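Local structure of general Secretion Pathway Protein (Vibrio vulnificus, 4G54) at residues A[36-41]-A[58-63]; A[47-52]-A[235-240]; A[181-186]-A[200-205]. The protein probably binds peptidoglycan as a periplasmic part of the EpsAB fusion protein of the type II secretion system. All blocks are in the same frame, centred on the assembly; numbering follows the deposited sequence. Where two conformers were deposited one is given.

Contact 1: residues A[36-41]-A[58-63]; sequences ELYKLW and SIFQCQ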
loop_
_atom_site.group_PDB
_atom_site.type_symbol
_atom_site.label_atom_id
_atom_site.label_comp_id
_atom_site.label_asym_id
_atom_site.label_seq_id
_atom_site.Cartn_x
_atom_site.Cartn_y
_atom_site.Cartn_z
ATOM N N GLU A 36 -8.529 9.452 4.154
ATOM C CA GLU A 36 -9.251 8.828 3.067
ATOM C C GLU A 36 -8.536 7.542 2.580
ATOM O O GLU A 36 -9.190 6.542 2.249
ATOM C CB GLU A 36 -9.397 9.862 1.912
ATOM C CG GLU A 36 -10.509 9.477 0.857
ATOM C CD GLU A 36 -11.914 9.556 1.412
ATOM O OE1 GLU A 36 -12.130 10.103 2.557
ATOM O OE2 GLU A 36 -12.810 9.115 0.641
ATOM N N LEU A 37 -7.212 7.641 2.438
ATOM C CA LEU A 37 -6.481 6.454 1.935
ATOM C C LEU A 37 -6.624 5.280 2.882
ATOM O O LEU A 37 -6.819 4.142 2.441
ATOM C CB LEU A 37 -5.015 6.882 1.700
ATOM C CG LEU A 37 -4.128 5.808 1.081
ATOM C CD1 LEU A 37 -4.719 5.449 -0.237
ATOM C CD2 LEU A 37 -2.695 6.403 0.889
ATOM N N TYR A 38 -6.638 5.539 4.195
ATOM C CA TYR A 38 -6.860 4.418 5.119
ATOM C C TYR A 38 -8.270 3.821 4.948
ATOM O O TYR A 38 -8.447 2.604 5.124
ATOM C CB TYR A 38 -6.757 4.865 6.561
ATOM C CG TYR A 38 -5.349 4.820 7.145
ATOM C CD1 TYR A 38 -4.620 5.971 7.339
ATOM C CD2 TYR A 38 -4.727 3.581 7.490
ATOM C CE1 TYR A 38 -3.286 5.892 7.991
ATOM C CE2 TYR A 38 -3.482 3.501 8.004
ATOM C CZ TYR A 38 -2.782 4.640 8.299
ATOM O OH TYR A 38 -1.528 4.540 8.849
ATOM N N LYS A 39 -9.254 4.618 4.589
ATOM C CA LYS A 39 -10.587 4.022 4.431
ATOM C C LYS A 39 -10.582 2.961 3.283
ATOM O O LYS A 39 -11.336 1.980 3.316
ATOM C CB LYS A 39 -11.585 5.079 4.047
ATOM C CG LYS A 39 -11.818 6.125 5.063
ATOM C CD LYS A 39 -13.020 7.056 4.601
ATOM C CE LYS A 39 -12.920 8.362 5.329
ATOM N NZ LYS A 39 -13.945 9.328 4.829
ATOM N N LEU A 40 -9.782 3.185 2.218
ATOM C CA LEU A 40 -9.675 2.229 1.120
ATOM C C LEU A 40 -9.140 0.913 1.586
ATOM O O LEU A 40 -9.480 -0.121 1.009
ATOM C CB LEU A 40 -8.717 2.756 0.020
ATOM C CG LEU A 40 -9.313 3.438 -1.159
ATOM C CD1 LEU A 40 -9.758 4.694 -0.648
ATOM C CD2 LEU A 40 -8.276 3.652 -2.284
ATOM N N TRP A 41 -8.319 0.923 2.640
ATOM C CA TRP A 41 -7.843 -0.312 3.223
ATOM C C TRP A 41 -8.835 -0.896 4.246
ATOM O O TRP A 41 -8.610 -1.981 4.848
ATOM C CB TRP A 41 -6.467 -0.065 3.872
ATOM C CG TRP A 41 -5.380 0.206 2.878
ATOM C CD1 TRP A 41 -4.965 1.381 2.457
ATOM C CD2 TRP A 41 -4.562 -0.781 2.243
ATOM N NE1 TRP A 41 -3.913 1.260 1.559
ATOM C CE2 TRP A 41 -3.637 -0.090 1.419
ATOM C CE3 TRP A 41 -4.521 -2.179 2.317
ATOM C CZ2 TRP A 41 -2.627 -0.785 0.634
ATOM C CZ3 TRP A 41 -3.547 -2.861 1.554
ATOM C CH2 TRP A 41 -2.665 -2.159 0.719
ATOM N N SER A 58 0.784 1.631 14.043
ATOM C CA SER A 58 0.000 0.408 13.733
ATOM C C SER A 58 0.927 -0.426 12.821
ATOM O O SER A 58 2.104 -0.013 12.622
ATOM C CB SER A 58 -1.283 0.766 12.950
ATOM O OG SER A 58 -0.984 1.109 11.586
ATOM N N ILE A 59 0.430 -1.540 12.269
ATOM C CA ILE A 59 1.287 -2.329 11.358
ATOM C C ILE A 59 1.511 -1.607 10.022
ATOM O O ILE A 59 2.368 -2.000 9.270
ATOM C CB ILE A 59 0.769 -3.731 11.103
ATOM C CG1 ILE A 59 -0.621 -3.644 10.440
ATOM C CG2 ILE A 59 0.701 -4.419 12.531
ATOM C CD1 ILE A 59 -1.023 -4.876 9.574
ATOM N N PHE A 60 0.808 -0.500 9.767
ATOM C CA PHE A 60 1.001 0.197 8.509
ATOM C C PHE A 60 2.263 1.004 8.496
ATOM O O PHE A 60 2.667 1.636 9.538
ATOM C CB PHE A 60 -0.201 1.095 8.134
ATOM C CG PHE A 60 -1.312 0.406 7.413
ATOM C CD1 PHE A 60 -2.107 -0.476 8.088
ATOM C CD2 PHE A 60 -1.540 0.629 6.032
ATOM C CE1 PHE A 60 -3.126 -1.164 7.446
ATOM C CE2 PHE A 60 -2.576 -0.000 5.392
ATOM C CZ PHE A 60 -3.347 -0.932 6.034
ATOM N N GLN A 61 2.933 1.043 7.347
ATOM C CA GLN A 61 4.049 1.977 7.079
ATOM C C GLN A 61 3.471 3.142 6.298
ATOM O O GLN A 61 2.584 2.960 5.458
ATOM C CB GLN A 61 5.043 1.302 6.141
ATOM C CG GLN A 61 6.460 1.680 6.172
ATOM C CD GLN A 61 7.112 1.324 7.494
ATOM O OE1 GLN A 61 7.628 0.176 7.766
ATOM N NE2 GLN A 61 7.175 2.315 8.297
ATOM N N CYS A 62 4.021 4.339 6.534
ATOM C CA CYS A 62 3.617 5.559 5.813
ATOM C C CYS A 62 4.911 6.197 5.370
ATOM O O CYS A 62 5.839 6.320 6.182
ATOM C CB CYS A 62 2.846 6.492 6.761
ATOM S SG CYS A 62 2.106 7.885 5.754
ATOM N N GLN A 63 5.038 6.489 4.055
ATOM C CA GLN A 63 6.311 7.067 3.551
ATOM C C GLN A 63 5.994 8.100 2.478
ATOM O O GLN A 63 5.193 7.799 1.558
ATOM C CB GLN A 63 7.171 5.871 2.974
ATOM C CG GLN A 63 8.540 6.137 2.504
ATOM C CD GLN A 63 9.126 4.855 1.811
ATOM O OE1 GLN A 63 8.543 4.368 0.858
ATOM N NE2 GLN A 63 10.279 4.366 2.271
HETATM O O HOH W 1 -0.948 3.801 11.449
#

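Contact 2: residues A[47-52]-A[235-240]; sequences RIDTMC and LLRTYP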
loop_
_atom_site.group_PDB
_atom_site.type_symbol
_atom_site.label_atom_id
_atom_site.label_comp_id
_atom_site.label_asym_id
_atom_site.label_seq_id
_atom_site.Cartn_x
_atom_site.Cartn_y
_atom_site.Cartn_z
ATOM N N ARG A 47 -6.059 10.652 14.513
ATOM C CA ARG A 47 -5.177 11.774 14.248
ATOM C C ARG A 47 -3.674 11.389 14.329
ATOM O O ARG A 47 -2.801 12.039 13.663
ATOM C CB ARG A 47 -5.523 12.928 15.180
ATOM C CG ARG A 47 -5.470 14.238 14.502
ATOM C CD ARG A 47 -5.285 15.311 15.609
ATOM N NE ARG A 47 -6.421 16.159 15.995
ATOM C CZ ARG A 47 -7.635 16.239 15.447
ATOM N NH1 ARG A 47 -8.004 15.489 14.420
ATOM N NH2 ARG A 47 -8.499 17.100 15.970
ATOM N N ILE A 48 -3.327 10.443 15.210
ATOM C CA ILE A 48 -1.911 10.019 15.302
ATOM C C ILE A 48 -1.477 9.285 14.024
ATOM O O ILE A 48 -0.344 9.549 13.466
ATOM C CB ILE A 48 -1.705 9.202 16.550
ATOM C CG1 ILE A 48 -1.851 10.096 17.758
ATOM C CG2 ILE A 48 -0.350 8.619 16.608
ATOM C CD1 ILE A 48 -0.806 11.221 17.782
ATOM N N ASP A 49 -2.383 8.457 13.474
ATOM C CA ASP A 49 -2.050 7.700 12.326
ATOM C C ASP A 49 -1.839 8.571 11.126
ATOM O O ASP A 49 -1.025 8.253 10.236
ATOM C CB ASP A 49 -3.216 6.735 12.024
ATOM C CG ASP A 49 -3.411 5.754 13.153
ATOM O OD1 ASP A 49 -2.446 4.988 13.512
ATOM O OD2 ASP A 49 -4.531 5.697 13.683
ATOM N N THR A 50 -2.551 9.676 11.018
ATOM C CA THR A 50 -2.389 10.437 9.797
ATOM C C THR A 50 -1.306 11.512 9.812
ATOM O O THR A 50 -1.225 12.328 8.876
ATOM C CB THR A 50 -3.771 11.078 9.424
ATOM O OG1 THR A 50 -4.207 11.893 10.523
ATOM C CG2 THR A 50 -4.766 10.035 9.134
ATOM N N MET A 51 -0.525 11.503 10.881
ATOM C CA MET A 51 0.706 12.344 10.923
ATOM C C MET A 51 1.833 11.857 9.960
ATOM O O MET A 51 2.714 12.656 9.622
ATOM C CB MET A 51 1.253 12.458 12.332
ATOM C CG MET A 51 0.373 13.239 13.310
ATOM S SD MET A 51 1.012 13.014 14.977
ATOM C CE MET A 51 2.251 14.342 15.134
ATOM N N CYS A 52 1.805 10.575 9.572
ATOM C CA CYS A 52 2.858 9.988 8.719
ATOM C C CYS A 52 4.252 10.270 9.271
ATOM O O CYS A 52 5.142 10.708 8.556
ATOM C CB CYS A 52 2.724 10.577 7.298
ATOM S SG CYS A 52 3.503 9.474 6.040
ATOM N N LEU A 235 -7.568 0.094 13.296
ATOM C CA LEU A 235 -6.301 -0.456 12.867
ATOM C C LEU A 235 -5.727 -1.583 13.744
ATOM O O LEU A 235 -5.978 -1.634 14.962
ATOM C CB LEU A 235 -5.276 0.727 12.732
ATOM C CG LEU A 235 -5.431 1.645 11.504
ATOM C CD1 LEU A 235 -4.607 2.915 11.730
ATOM C CD2 LEU A 235 -4.840 0.830 10.308
ATOM N N LEU A 236 -4.964 -2.501 13.125
ATOM C CA LEU A 236 -4.261 -3.546 13.845
ATOM C C LEU A 236 -2.982 -2.974 14.439
ATOM O O LEU A 236 -2.125 -2.420 13.662
ATOM C CB LEU A 236 -3.857 -4.616 12.844
ATOM C CG LEU A 236 -3.444 -5.969 13.356
ATOM C CD1 LEU A 236 -4.321 -6.509 14.492
ATOM C CD2 LEU A 236 -3.706 -6.752 12.018
ATOM N N ARG A 237 -2.826 -3.098 15.739
ATOM C CA ARG A 237 -1.674 -2.520 16.401
ATOM C C ARG A 237 -0.832 -3.512 17.210
ATOM O O ARG A 237 -0.189 -3.135 18.137
ATOM C CB ARG A 237 -2.099 -1.327 17.215
ATOM C CG ARG A 237 -2.749 -0.242 16.377
ATOM C CD ARG A 237 -3.241 0.844 17.237
ATOM N NE ARG A 237 -4.309 1.653 16.677
ATOM C CZ ARG A 237 -4.045 2.691 15.866
ATOM N NH1 ARG A 237 -2.773 3.032 15.588
ATOM N NH2 ARG A 237 -5.020 3.406 15.352
ATOM N N THR A 238 -0.848 -4.775 16.781
ATOM C CA THR A 238 0.068 -5.744 17.338
ATOM C C THR A 238 0.679 -6.415 16.086
ATOM O O THR A 238 0.020 -6.468 15.009
ATOM C CB THR A 238 -0.656 -6.826 18.235
ATOM O OG1 THR A 238 -1.608 -7.426 17.388
ATOM C CG2 THR A 238 -1.349 -6.165 19.387
ATOM N N TYR A 239 1.924 -6.851 16.270
ATOM C CA TYR A 239 2.709 -7.556 15.214
ATOM C C TYR A 239 2.709 -9.054 15.543
ATOM O O TYR A 239 2.787 -9.404 16.733
ATOM C CB TYR A 239 4.174 -7.071 15.322
ATOM C CG TYR A 239 4.399 -5.680 14.833
ATOM C CD1 TYR A 239 4.242 -5.370 13.468
ATOM C CD2 TYR A 239 4.820 -4.656 15.730
ATOM C CE1 TYR A 239 4.469 -4.088 12.964
ATOM C CE2 TYR A 239 5.062 -3.304 15.216
ATOM C CZ TYR A 239 4.860 -3.044 13.816
ATOM O OH TYR A 239 5.014 -1.746 13.269
ATOM N N PRO A 240 2.778 -9.935 14.543
ATOM C CA PRO A 240 2.875 -11.397 14.826
ATOM C C PRO A 240 4.256 -11.747 15.320
ATOM O O PRO A 240 5.263 -11.151 14.784
ATOM C CB PRO A 240 2.573 -12.069 13.498
ATOM C CG PRO A 240 2.843 -11.005 12.440
ATOM C CD PRO A 240 2.658 -9.626 13.105
#

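Contact 3: residues A[181-186]-A[200-205]; sequences RWQAMT and QHMVSL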
loop_
_atom_site.group_PDB
_atom_site.type_symbol
_atom_site.label_atom_id
_atom_site.label_comp_id
_atom_site.label_asym_id
_atom_site.label_seq_id
_atom_site.Cartn_x
_atom_site.Cartn_y
_atom_site.Cartn_z
ATOM N N ARG A 181 15.105 -14.411 -6.154
ATOM C CA ARG A 181 15.629 -14.460 -7.540
ATOM C C ARG A 181 14.698 -13.720 -8.514
ATOM O O ARG A 181 15.168 -12.863 -9.328
ATOM C CB ARG A 181 15.735 -15.928 -7.976
ATOM C CG ARG A 181 16.078 -16.019 -9.472
ATOM C CD ARG A 181 16.920 -17.199 -9.633
ATOM N NE ARG A 181 17.705 -16.868 -10.804
ATOM C CZ ARG A 181 18.734 -17.543 -11.236
ATOM N NH1 ARG A 181 19.120 -18.614 -10.557
ATOM N NH2 ARG A 181 19.383 -17.108 -12.342
ATOM N N TRP A 182 13.387 -13.910 -8.327
ATOM C CA TRP A 182 12.434 -13.141 -9.146
ATOM C C TRP A 182 12.579 -11.649 -9.012
ATOM O O TRP A 182 12.619 -10.896 -10.046
ATOM C CB TRP A 182 11.044 -13.580 -8.750
ATOM C CG TRP A 182 9.924 -12.792 -9.386
ATOM C CD1 TRP A 182 9.861 -12.316 -10.666
ATOM C CD2 TRP A 182 8.712 -12.429 -8.739
ATOM N NE1 TRP A 182 8.598 -11.698 -10.880
ATOM C CE2 TRP A 182 7.882 -11.797 -9.718
ATOM C CE3 TRP A 182 8.182 -12.685 -7.489
ATOM C CZ2 TRP A 182 6.596 -11.274 -9.395
ATOM C CZ3 TRP A 182 6.927 -12.217 -7.189
ATOM C CH2 TRP A 182 6.133 -11.523 -8.152
ATOM N N GLN A 183 12.825 -11.211 -7.760
ATOM C CA GLN A 183 12.949 -9.754 -7.464
ATOM C C GLN A 183 14.397 -9.202 -7.602
ATOM O O GLN A 183 14.659 -8.071 -7.160
ATOM C CB GLN A 183 12.376 -9.571 -6.035
ATOM C CG GLN A 183 10.840 -9.780 -6.037
ATOM C CD GLN A 183 10.122 -8.806 -6.937
ATOM O OE1 GLN A 183 9.324 -9.284 -7.819
ATOM N NE2 GLN A 183 10.390 -7.526 -6.879
ATOM N N ALA A 184 15.300 -10.012 -8.147
ATOM C CA ALA A 184 16.704 -9.574 -8.427
ATOM C C ALA A 184 17.396 -9.141 -7.165
ATOM O O ALA A 184 18.081 -8.075 -7.117
ATOM C CB ALA A 184 16.645 -8.407 -9.466
ATOM N N MET A 185 17.275 -9.933 -6.103
ATOM C CA MET A 185 17.886 -9.649 -4.813
ATOM C C MET A 185 18.763 -10.880 -4.470
ATOM O O MET A 185 18.500 -12.000 -4.942
ATOM C CB MET A 185 16.755 -9.486 -3.720
ATOM C CG MET A 185 15.793 -8.307 -4.106
ATOM S SD MET A 185 14.612 -7.937 -2.743
ATOM C CE MET A 185 15.068 -9.071 -2.005
ATOM N N THR A 186 19.699 -10.766 -3.515
ATOM C CA THR A 186 20.557 -11.850 -3.166
ATOM C C THR A 186 19.716 -13.076 -2.709
ATOM O O THR A 186 18.833 -12.858 -1.844
ATOM C CB THR A 186 21.486 -11.412 -2.084
ATOM O OG1 THR A 186 22.345 -10.407 -2.690
ATOM C CG2 THR A 186 22.387 -12.595 -1.524
ATOM N N GLN A 200 6.327 -7.046 1.305
ATOM C CA GLN A 200 5.115 -6.468 1.892
ATOM C C GLN A 200 4.712 -5.177 1.191
ATOM O O GLN A 200 3.519 -4.775 1.229
ATOM C CB GLN A 200 5.390 -6.190 3.383
ATOM C CG GLN A 200 5.331 -7.565 4.096
ATOM C CD GLN A 200 5.889 -7.366 5.521
ATOM O OE1 GLN A 200 5.121 -7.336 6.468
ATOM N NE2 GLN A 200 7.202 -7.150 5.665
ATOM N N HIS A 201 5.625 -4.499 0.461
ATOM C CA HIS A 201 5.141 -3.387 -0.346
ATOM C C HIS A 201 4.380 -3.923 -1.567
ATOM O O HIS A 201 3.456 -3.261 -2.046
ATOM C CB HIS A 201 6.355 -2.511 -0.718
ATOM C CG HIS A 201 5.961 -1.285 -1.492
ATOM N ND1 HIS A 201 5.574 -0.085 -0.937
ATOM C CD2 HIS A 201 5.869 -1.144 -2.843
ATOM C CE1 HIS A 201 5.259 0.766 -1.917
ATOM N NE2 HIS A 201 5.401 0.141 -3.074
ATOM N N MET A 202 4.702 -5.148 -2.047
ATOM C CA MET A 202 4.017 -5.659 -3.266
ATOM C C MET A 202 2.665 -6.264 -2.955
ATOM O O MET A 202 1.691 -6.100 -3.748
ATOM C CB MET A 202 4.943 -6.750 -3.880
ATOM C CG MET A 202 6.242 -6.297 -4.566
ATOM S SD MET A 202 7.119 -7.810 -5.106
ATOM C CE MET A 202 5.859 -8.500 -6.207
ATOM N N VAL A 203 2.554 -6.991 -1.811
ATOM C CA VAL A 203 1.279 -7.731 -1.565
ATOM C C VAL A 203 0.873 -7.570 -0.113
ATOM O O VAL A 203 1.688 -7.304 0.765
ATOM C CB VAL A 203 1.376 -9.292 -1.888
ATOM C CG1 VAL A 203 1.587 -9.551 -3.419
ATOM C CG2 VAL A 203 2.455 -9.921 -1.077
ATOM N N SER A 204 -0.440 -7.775 0.147
ATOM C CA SER A 204 -0.938 -7.699 1.512
ATOM C C SER A 204 -1.832 -8.922 1.758
ATOM O O SER A 204 -2.398 -9.488 0.800
ATOM C CB SER A 204 -1.877 -6.481 1.661
ATOM O OG SER A 204 -1.282 -5.288 1.073
ATOM N N LEU A 205 -2.061 -9.190 3.037
ATOM C CA LEU A 205 -3.013 -10.348 3.366
ATOM C C LEU A 205 -4.449 -10.062 2.930
ATOM O O LEU A 205 -5.162 -11.019 2.577
ATOM C CB LEU A 205 -3.023 -10.622 4.865
ATOM C CG LEU A 205 -1.676 -11.042 5.513
ATOM C CD1 LEU A 205 -1.776 -11.159 7.056
ATOM C CD2 LEU A 205 -1.122 -12.366 4.908
#

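Contact 1: residues A[36-41]-A[58-63]
Ser58 OG and Tyr38 OH face each other across 4.4 Å, and a water fills the gap, 2.7 Å from Ser58 OG and 2.8 Å from Tyr38 OH. The same Ser58 OG also accepts a bond from Phe60 N, 3.0 Å long and 162° at the hydrogen; this is an ST turn, placed where the chain enters strand 60-66. In the C39-like domain that strand is an outermost member of the antiparallel sheet, and segment 36-41, which lies on helix 30-40, packs against it through an aromatic cluster of Tyr38, Trp41 and Phe60.

Phe60 is the shared piece. Tyr38 slides past it, laying CE2 over one face of the phenyl ring, 3.8 Å from Phe60 CG, with the ring planes inclined at 59°. The pairing with Trp41 is edge-to-face: Phe60 points its CE2 and CZ rim at a face of the indole, the planes 79° apart. Phe60 CZ also comes within 3.9 Å of Trp41 CB, so the rim meets the root of the side chain as well as the ring. All of these residues are buried. The indole in turn meets Trp209 edge-to-face, and Tyr38 also touches Leu129 on the adjacent strand 125-131. Phe60 CE2 sits above the five-membered ring toward its rim, 3.8 Å from Trp41 CG.

Contact 2: residues A[47-52]-A[235-240]
Asp49 and Arg237 meet end-on in a two-pronged salt bridge. Arg237 NH1 donates to Asp49 OD1 at 2.9 Å and 165°, while Arg237 NH2 reaches Asp49 OD2 at 2.9 Å and a nearly straight 175°. Each carboxylate oxygen offers its syn lone pair, and the two flat groups are almost coplanar, 18° apart. The arginine chain runs extended from CG to NE, which carries the guanidinium of this exposed residue across to the buried acid.

Leu235 underlies this pair. Its CD1 lies against the carboxylate face, 3.4 Å from Asp49 CG, and its CB stands 3.7 Å off the guanidinium plane on the same side, toward the rim. One aliphatic side chain thus lines both halves of the ion pair.

The bridge ties the turn that follows strand 43-44 to the chain that leaves strand 233-234, just beyond the short parallel pairing of those two strands, so it continues their association by side chains.

Further out, both oxygens of Asp49 have second partners: Thr46 N bonds to OD2 and Thr57 OG1 to OD1, a setting that would favour the charged form of the acid. Arg237 NH1 is shared with the carbonyl oxygen of Thr57, which helps fix the guanidinium's rotation. Behind Leu235 stands Tyr38, on helix 30-40.

Contact 3: residues A[181-186]-A[200-205]
Met202 reaches from the last turn of helix 193-202 to the end of helix 170-182, where its thioether meets Trp182 and Gln183. The close packing is confined to the tip of this one side chain. Its methyl CE comes to 3.6 Å from Trp182 CH2, at the far end of the indole, and to 4.0 Å from Trp182 CZ3. The sulfur lies higher over the same side of the ring: Met202 SD is 5.4 Å from the centroid of the six-membered ring and 32° off its normal, an oblique Met-aromatic contact. A bend at the last torsion (chi3 60°) turns the methyl down to the indole while the sulfur stays beside Gln183, with Met202 SD 3.7 Å from Gln183 CD. The amide of Gln183 folds back, its chain bent at chi2, and lies over the face of the neighbouring indole, so that amide and thioether share one side of the ring.

Away from this point the contact is loose. No hydrogen bond crosses it, the two segments bury just 108 Å² between them, and the nearest CA atoms, Gln183 CA and Met202 CA, are 10.7 Å apart. Trp182 remains largely exposed to solvent despite the methionine at its end.

The helix that carries Trp182 stops in a Schellman motif: Ala184, with positive phi, is its C-prime residue, and Ala184 N bonds to Arg181 O at 3.1 Å. The contact joins two helix ends in the putative peptidoglycan-binding domain. Helix 145-158 adds Leu158 against Trp182, and on the side of helix 193-202 that faces the sheet, His201 meets Trp130 of strand 125-131 edge-to-face.

From the N terminus, helix 30-40 enters contact 1, which closes a short loop when the chain returns as strand 60-66. Segment 47-52 of contact 2 lies within that loop, but its partner, 235-240, arrives only near the C-terminal end, so contacts 1 and 2 cross. They also touch: the Cys52-Cys62 disulfide joins them, as does a probable hydrogen bond from Ile59 N to Leu236 O. Contact 3 closes a small helical loop wholly within the long span between the two halves of contact 2. It meets contact 1 where Ser204 packs on Trp41, so the chain just after helix 193-202 touches segment 36-41 of the C39-like part.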